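Local coordinates for protein glucanase (Clostridium thermocellum, PDB 5GXX) that probably hydrolyses internal beta-1,4-glucosidic bonds of cellulose as a family 9 endoglucanase of the cellulosome, with a cellulose-binding module behind its catalytic domain, at residues P440-A452 against K464-I478. The protein carries 1 engineered substitution. Residues are numbered along the deposited sequence; the frame is centred on the assembly and turned at random.
Sequences PEQRDDEFFVEAA and KALLNNRSSWPARLI
Glu446 OE2 is gripped three times from across the contact. Ser472 N gives Glu446 OE2 an almost straight bond of 2.8 Å on the anti lone pair, Trp473 N meets it nearly along the C-O axis, and Arg476 NH1 comes in from above the carboxylate plane. Arg476 NH2 takes OE1, so the guanidinium holds the carboxylate end-on with both terminal nitrogens, and a water links OE1 to Trp473 O. Such a set of donors would probably keep Glu446 ionised.

Trp473 lies against the loop leading to the strand. Trp473 NE1 donates to Glu441 OE1 (2.8 Å), which also bonds His382. Arg443, with CG anti to its carbonyl carbon (chi1 -57°) and the chain extended to NE, lays CG squarely over the five-membered ring of Trp473, 3.6 Å from its centroid, and carries its guanidinium on to a salt bridge with Glu33, while Asp444 OD1 sits at the indole edge and pairs with Arg381.

Further on, Ile478 CD1 covers one face of the Phe447 ring, 3.6 Å from the centroid. On the other side of the sheet Asn468 CB sits over the middle of the Phe448 ring. Asn468 OD1 takes both NE and NH2 of Arg470, and Asn468 ND2 donates to Glu450 OE1 (3.0 Å); Glu450 OE2 completes the row with a salt bridge to Arg470 NH2 (3.0 Å).

Backbone bonds at Phe448, Glu450 and Ala452 pair the strands antiparallel, forming a beta hairpin of the cellulose-binding module; the loops at its base, 441-444 and 470-473, are bonded to Glu33, Arg381 and His382 of the catalytic domain, as in family 9 enzymes with a fused module.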
loop_
_atom_site.group_PDB
_atom_site.type_symbol
_atom_site.label_atom_id
_atom_site.label_comp_id
_atom_site.label_asym_id
_atom_site.label_seq_id
_atom_site.Cartn_x
_atom_site.Cartn_y
_atom_site.Cartn_z
ATOM N N PRO A 440 -26.047 26.268 -22.989
ATOM C CA PRO A 440 -25.894 25.154 -22.055
ATOM C C PRO A 440 -24.819 24.191 -22.541
ATOM O O PRO A 440 -24.656 23.976 -23.742
ATOM C CB PRO A 440 -27.275 24.478 -22.050
ATOM C CG PRO A 440 -28.202 25.446 -22.705
ATOM C CD PRO A 440 -27.374 26.294 -23.626
ATOM N N GLU A 441 -24.079 23.618 -21.597
ATOM C CA GLU A 441 -23.036 22.653 -21.918
ATOM C C GLU A 441 -23.599 21.248 -22.087
ATOM O O GLU A 441 -24.608 20.896 -21.473
ATOM C CB GLU A 441 -21.980 22.636 -20.803
ATOM C CG GLU A 441 -21.131 23.899 -20.826
ATOM C CD GLU A 441 -20.066 23.973 -19.734
ATOM O OE1 GLU A 441 -20.006 23.119 -18.819
ATOM O OE2 GLU A 441 -19.256 24.916 -19.796
ATOM N N GLN A 442 -22.929 20.469 -22.931
ATOM C CA GLN A 442 -23.098 19.021 -22.964
ATOM C C GLN A 442 -22.511 18.445 -21.681
ATOM O O GLN A 442 -21.341 18.666 -21.379
ATOM C CB GLN A 442 -22.357 18.444 -24.177
ATOM C CG GLN A 442 -22.457 16.927 -24.335
ATOM C CD GLN A 442 -23.888 16.424 -24.397
ATOM O OE1 GLN A 442 -24.318 15.644 -23.545
ATOM N NE2 GLN A 442 -24.637 16.875 -25.401
ATOM N N ARG A 443 -23.318 17.722 -20.916
ATOM C CA ARG A 443 -22.828 17.116 -19.686
ATOM C C ARG A 443 -22.462 15.653 -19.910
ATOM O O ARG A 443 -22.854 15.043 -20.912
ATOM C CB ARG A 443 -23.852 17.263 -18.559
ATOM C CG ARG A 443 -24.208 18.724 -18.298
ATOM C CD ARG A 443 -25.204 18.883 -17.177
ATOM N NE ARG A 443 -25.479 20.303 -16.961
ATOM C CZ ARG A 443 -26.139 20.798 -15.918
ATOM N NH1 ARG A 443 -26.616 19.997 -14.976
ATOM N NH2 ARG A 443 -26.303 22.107 -15.806
ATOM N N ASP A 444 -21.624 15.128 -19.023
ATOM C CA ASP A 444 -21.416 13.688 -18.989
ATOM C C ASP A 444 -21.879 13.178 -17.628
ATOM O O ASP A 444 -22.455 13.945 -16.852
ATOM C CB ASP A 444 -20.013 13.255 -19.457
ATOM C CG ASP A 444 -18.881 14.097 -18.884
ATOM O OD1 ASP A 444 -19.005 14.621 -17.757
ATOM O OD2 ASP A 444 -17.833 14.196 -19.559
ATOM N N ASP A 445 -21.711 11.884 -17.364
ATOM C CA ASP A 445 -22.267 11.290 -16.147
ATOM C C ASP A 445 -21.512 11.694 -14.883
ATOM O O ASP A 445 -20.281 11.802 -14.885
ATOM C CB ASP A 445 -22.362 9.768 -16.299
ATOM C CG ASP A 445 -23.389 9.341 -17.339
ATOM O OD1 ASP A 445 -24.454 9.986 -17.489
ATOM O OD2 ASP A 445 -23.126 8.319 -18.009
ATOM N N GLU A 446 -22.268 12.006 -13.837
ATOM C CA GLU A 446 -21.690 12.502 -12.584
ATOM C C GLU A 446 -21.634 11.477 -11.450
ATOM O O GLU A 446 -20.557 11.152 -10.948
ATOM C CB GLU A 446 -22.397 13.776 -12.126
ATOM C CG GLU A 446 -22.232 14.945 -13.091
ATOM C CD GLU A 446 -22.979 16.174 -12.627
ATOM O OE1 GLU A 446 -24.225 16.194 -12.658
ATOM O OE2 GLU A 446 -22.304 17.155 -12.239
ATOM N N PHE A 447 -22.798 10.982 -11.049
ATOM C CA PHE A 447 -22.900 9.939 -10.035
ATOM C C PHE A 447 -23.375 8.657 -10.696
ATOM O O PHE A 447 -24.420 8.638 -11.353
ATOM C CB PHE A 447 -23.902 10.358 -8.955
ATOM C CG PHE A 447 -23.453 11.549 -8.142
ATOM C CD1 PHE A 447 -23.696 12.848 -8.590
ATOM C CD2 PHE A 447 -22.733 11.366 -6.968
ATOM C CE1 PHE A 447 -23.282 13.933 -7.841
ATOM C CE2 PHE A 447 -22.292 12.436 -6.213
ATOM C CZ PHE A 447 -22.556 13.736 -6.658
ATOM N N PHE A 448 -22.623 7.579 -10.481
ATOM C CA PHE A 448 -22.934 6.321 -11.147
ATOM C C PHE A 448 -22.121 5.194 -10.525
ATOM O O PHE A 448 -21.080 5.444 -9.920
ATOM C CB PHE A 448 -22.637 6.426 -12.648
ATOM C CG PHE A 448 -21.228 6.827 -12.960
ATOM C CD1 PHE A 448 -20.247 5.860 -13.150
ATOM C CD2 PHE A 448 -20.897 8.167 -13.113
ATOM C CE1 PHE A 448 -18.941 6.222 -13.444
ATOM C CE2 PHE A 448 -19.600 8.534 -13.410
ATOM C CZ PHE A 448 -18.620 7.558 -13.584
ATOM N N VAL A 449 -22.591 3.966 -10.702
ATOM C CA VAL A 449 -21.799 2.789 -10.344
ATOM C C VAL A 449 -21.025 2.217 -11.532
ATOM O O VAL A 449 -21.567 2.100 -12.639
ATOM C CB VAL A 449 -22.710 1.693 -9.785
ATOM C CG1 VAL A 449 -21.923 0.407 -9.559
ATOM C CG2 VAL A 449 -23.371 2.177 -8.513
ATOM N N GLU A 450 -19.773 1.846 -11.276
ATOM C CA GLU A 450 -19.023 0.968 -12.152
ATOM C C GLU A 450 -19.010 -0.389 -11.453
ATOM O O GLU A 450 -18.721 -0.457 -10.262
ATOM C CB GLU A 450 -17.584 1.446 -12.318
ATOM C CG GLU A 450 -17.446 2.852 -12.902
ATOM C CD GLU A 450 -16.014 3.353 -12.863
ATOM O OE1 GLU A 450 -15.469 3.555 -11.753
ATOM O OE2 GLU A 450 -15.438 3.551 -13.957
ATOM N N ALA A 451 -19.316 -1.455 -12.189
ATOM C CA ALA A 451 -19.378 -2.791 -11.587
ATOM C C ALA A 451 -18.738 -3.853 -12.464
ATOM O O ALA A 451 -18.563 -3.656 -13.660
ATOM C CB ALA A 451 -20.819 -3.162 -11.272
ATOM N N ALA A 452 -18.356 -4.967 -11.841
ATOM C CA ALA A 452 -17.789 -6.117 -12.526
ATOM C C ALA A 452 -18.198 -7.357 -11.748
ATOM O O ALA A 452 -18.449 -7.314 -10.535
ATOM C CB ALA A 452 -16.269 -6.022 -12.616
ATOM N N LYS A 464 -17.960 -6.614 -7.640
ATOM C CA LYS A 464 -17.139 -5.473 -7.254
ATOM C C LYS A 464 -17.857 -4.225 -7.773
ATOM O O LYS A 464 -18.141 -4.111 -8.971
ATOM C CB LYS A 464 -15.720 -5.590 -7.823
ATOM C CG LYS A 464 -14.858 -4.370 -7.595
ATOM C CD LYS A 464 -13.533 -4.539 -8.308
ATOM C CE LYS A 464 -12.674 -3.289 -8.255
ATOM N NZ LYS A 464 -11.313 -3.569 -8.800
ATOM N N ALA A 465 -18.151 -3.299 -6.863
ATOM C CA ALA A 465 -18.891 -2.093 -7.247
ATOM C C ALA A 465 -18.225 -0.817 -6.730
ATOM O O ALA A 465 -17.862 -0.721 -5.563
ATOM C CB ALA A 465 -20.321 -2.194 -6.745
ATOM N N LEU A 466 -18.091 0.160 -7.625
ATOM C CA LEU A 466 -17.490 1.444 -7.290
ATOM C C LEU A 466 -18.548 2.522 -7.471
ATOM O O LEU A 466 -18.973 2.785 -8.593
ATOM C CB LEU A 466 -16.318 1.734 -8.231
ATOM C CG LEU A 466 -14.948 1.292 -7.710
ATOM C CD1 LEU A 466 -14.831 -0.229 -7.584
ATOM C CD2 LEU A 466 -13.884 1.856 -8.663
ATOM N N LEU A 467 -18.983 3.117 -6.364
ATOM C CA LEU A 467 -19.932 4.237 -6.442
ATOM C C LEU A 467 -19.126 5.521 -6.642
ATOM O O LEU A 467 -18.319 5.906 -5.789
ATOM C CB LEU A 467 -20.797 4.322 -5.186
ATOM C CG LEU A 467 -21.781 5.507 -5.181
ATOM C CD1 LEU A 467 -22.754 5.477 -6.358
ATOM C CD2 LEU A 467 -22.537 5.585 -3.860
ATOM N N ASN A 468 -19.347 6.155 -7.788
ATOM C CA ASN A 468 -18.562 7.294 -8.268
ATOM C C ASN A 468 -19.221 8.651 -7.992
ATOM O O ASN A 468 -20.415 8.824 -8.215
ATOM C CB ASN A 468 -18.356 7.197 -9.787
ATOM C CG ASN A 468 -17.262 6.226 -10.187
ATOM O OD1 ASN A 468 -16.216 6.633 -10.691
ATOM N ND2 ASN A 468 -17.516 4.930 -10.023
ATOM N N ASN A 469 -18.412 9.612 -7.561
ATOM C CA ASN A 469 -18.752 11.037 -7.648
ATOM C C ASN A 469 -17.743 11.760 -8.528
ATOM O O ASN A 469 -16.666 12.159 -8.065
ATOM C CB ASN A 469 -18.779 11.681 -6.257
ATOM C CG ASN A 469 -19.132 13.170 -6.293
ATOM O OD1 ASN A 469 -19.249 13.767 -7.364
ATOM N ND2 ASN A 469 -19.261 13.781 -5.120
ATOM N N ARG A 470 -18.124 11.924 -9.790
ATOM C CA ARG A 470 -17.357 12.711 -10.757
ATOM C C ARG A 470 -18.170 13.941 -11.145
ATOM O O ARG A 470 -18.182 14.378 -12.305
ATOM C CB ARG A 470 -16.958 11.886 -11.974
ATOM C CG ARG A 470 -16.319 10.535 -11.641
ATOM C CD ARG A 470 -15.799 9.886 -12.908
ATOM N NE ARG A 470 -15.468 8.487 -12.646
ATOM C CZ ARG A 470 -15.017 7.618 -13.547
ATOM N NH1 ARG A 470 -14.768 7.991 -14.798
ATOM N NH2 ARG A 470 -14.777 6.366 -13.170
ATOM N N SER A 471 -18.866 14.500 -10.163
ATOM C CA SER A 471 -19.696 15.690 -10.417
ATOM C C SER A 471 -18.908 16.891 -10.930
ATOM O O SER A 471 -17.724 17.029 -10.643
ATOM C CB SER A 471 -20.508 16.074 -9.176
ATOM O OG SER A 471 -19.668 16.378 -8.069
ATOM N N SER A 472 -19.580 17.746 -11.690
ATOM C CA SER A 472 -18.922 18.892 -12.324
ATOM C C SER A 472 -19.888 20.015 -12.710
ATOM O O SER A 472 -19.414 21.099 -13.057
ATOM C CB SER A 472 -18.094 18.451 -13.537
ATOM O OG SER A 472 -16.935 19.254 -13.679
ATOM N N TRP A 473 -21.207 19.792 -12.643
ATOM C CA TRP A 473 -22.176 20.825 -13.046
ATOM C C TRP A 473 -23.143 21.211 -11.927
ATOM O O TRP A 473 -24.346 20.966 -12.039
ATOM C CB TRP A 473 -22.983 20.373 -14.274
ATOM C CG TRP A 473 -22.197 20.357 -15.524
ATOM C CD1 TRP A 473 -22.071 21.373 -16.423
ATOM C CD2 TRP A 473 -21.427 19.265 -16.035
ATOM N NE1 TRP A 473 -21.271 20.981 -17.469
ATOM C CE2 TRP A 473 -20.858 19.691 -17.255
ATOM C CE3 TRP A 473 -21.165 17.967 -15.574
ATOM C CZ2 TRP A 473 -20.034 18.868 -18.018
ATOM C CZ3 TRP A 473 -20.354 17.143 -16.340
ATOM C CH2 TRP A 473 -19.798 17.601 -17.554
ATOM N N PRO A 474 -22.638 21.797 -10.828
ATOM C CA PRO A 474 -21.239 22.008 -10.475
ATOM C C PRO A 474 -20.717 20.817 -9.676
ATOM O O PRO A 474 -21.504 20.004 -9.169
ATOM C CB PRO A 474 -21.309 23.224 -9.551
ATOM C CG PRO A 474 -22.645 23.055 -8.826
ATOM C CD PRO A 474 -23.549 22.349 -9.809
ATOM N N ALA A 475 -19.400 20.730 -9.513
ATOM C CA ALA A 475 -18.864 19.756 -8.562
ATOM C C ALA A 475 -19.599 19.898 -7.231
ATOM O O ALA A 475 -19.894 21.013 -6.807
ATOM C CB ALA A 475 -17.357 19.977 -8.369
ATOM N N ARG A 476 -19.947 18.786 -6.576
ATOM C CA ARG A 476 -20.783 18.881 -5.383
ATOM C C ARG A 476 -20.697 17.596 -4.586
ATOM O O ARG A 476 -20.147 16.605 -5.057
ATOM C CB ARG A 476 -22.247 19.192 -5.747
ATOM C CG ARG A 476 -22.922 18.139 -6.602
ATOM C CD ARG A 476 -24.271 18.627 -7.172
ATOM N NE ARG A 476 -24.926 17.609 -7.992
ATOM C CZ ARG A 476 -24.593 17.315 -9.246
ATOM N NH1 ARG A 476 -23.614 17.963 -9.874
ATOM N NH2 ARG A 476 -25.260 16.372 -9.892
ATOM N N LEU A 477 -21.284 17.656 -3.400
ATOM C CA LEU A 477 -21.265 16.584 -2.414
ATOM C C LEU A 477 -22.702 16.176 -2.126
ATOM O O LEU A 477 -23.574 17.029 -1.899
ATOM C CB LEU A 477 -20.614 17.107 -1.131
ATOM C CG LEU A 477 -19.199 17.653 -1.357
ATOM C CD1 LEU A 477 -18.716 18.400 -0.129
ATOM C CD2 LEU A 477 -18.176 16.596 -1.783
ATOM N N ILE A 478 -22.953 14.865 -2.169
ATOM C CA ILE A 478 -24.237 14.297 -1.769
ATOM C C ILE A 478 -24.022 13.368 -0.576
ATOM O O ILE A 478 -23.263 12.391 -0.652
ATOM C CB ILE A 478 -24.943 13.528 -2.917
ATOM C CG1 ILE A 478 -25.262 14.468 -4.090
ATOM C CG2 ILE A 478 -26.218 12.877 -2.404
ATOM C CD1 ILE A 478 -25.754 13.786 -5.378
HETATM O O HOH W 1 -25.862 18.462 -12.633
#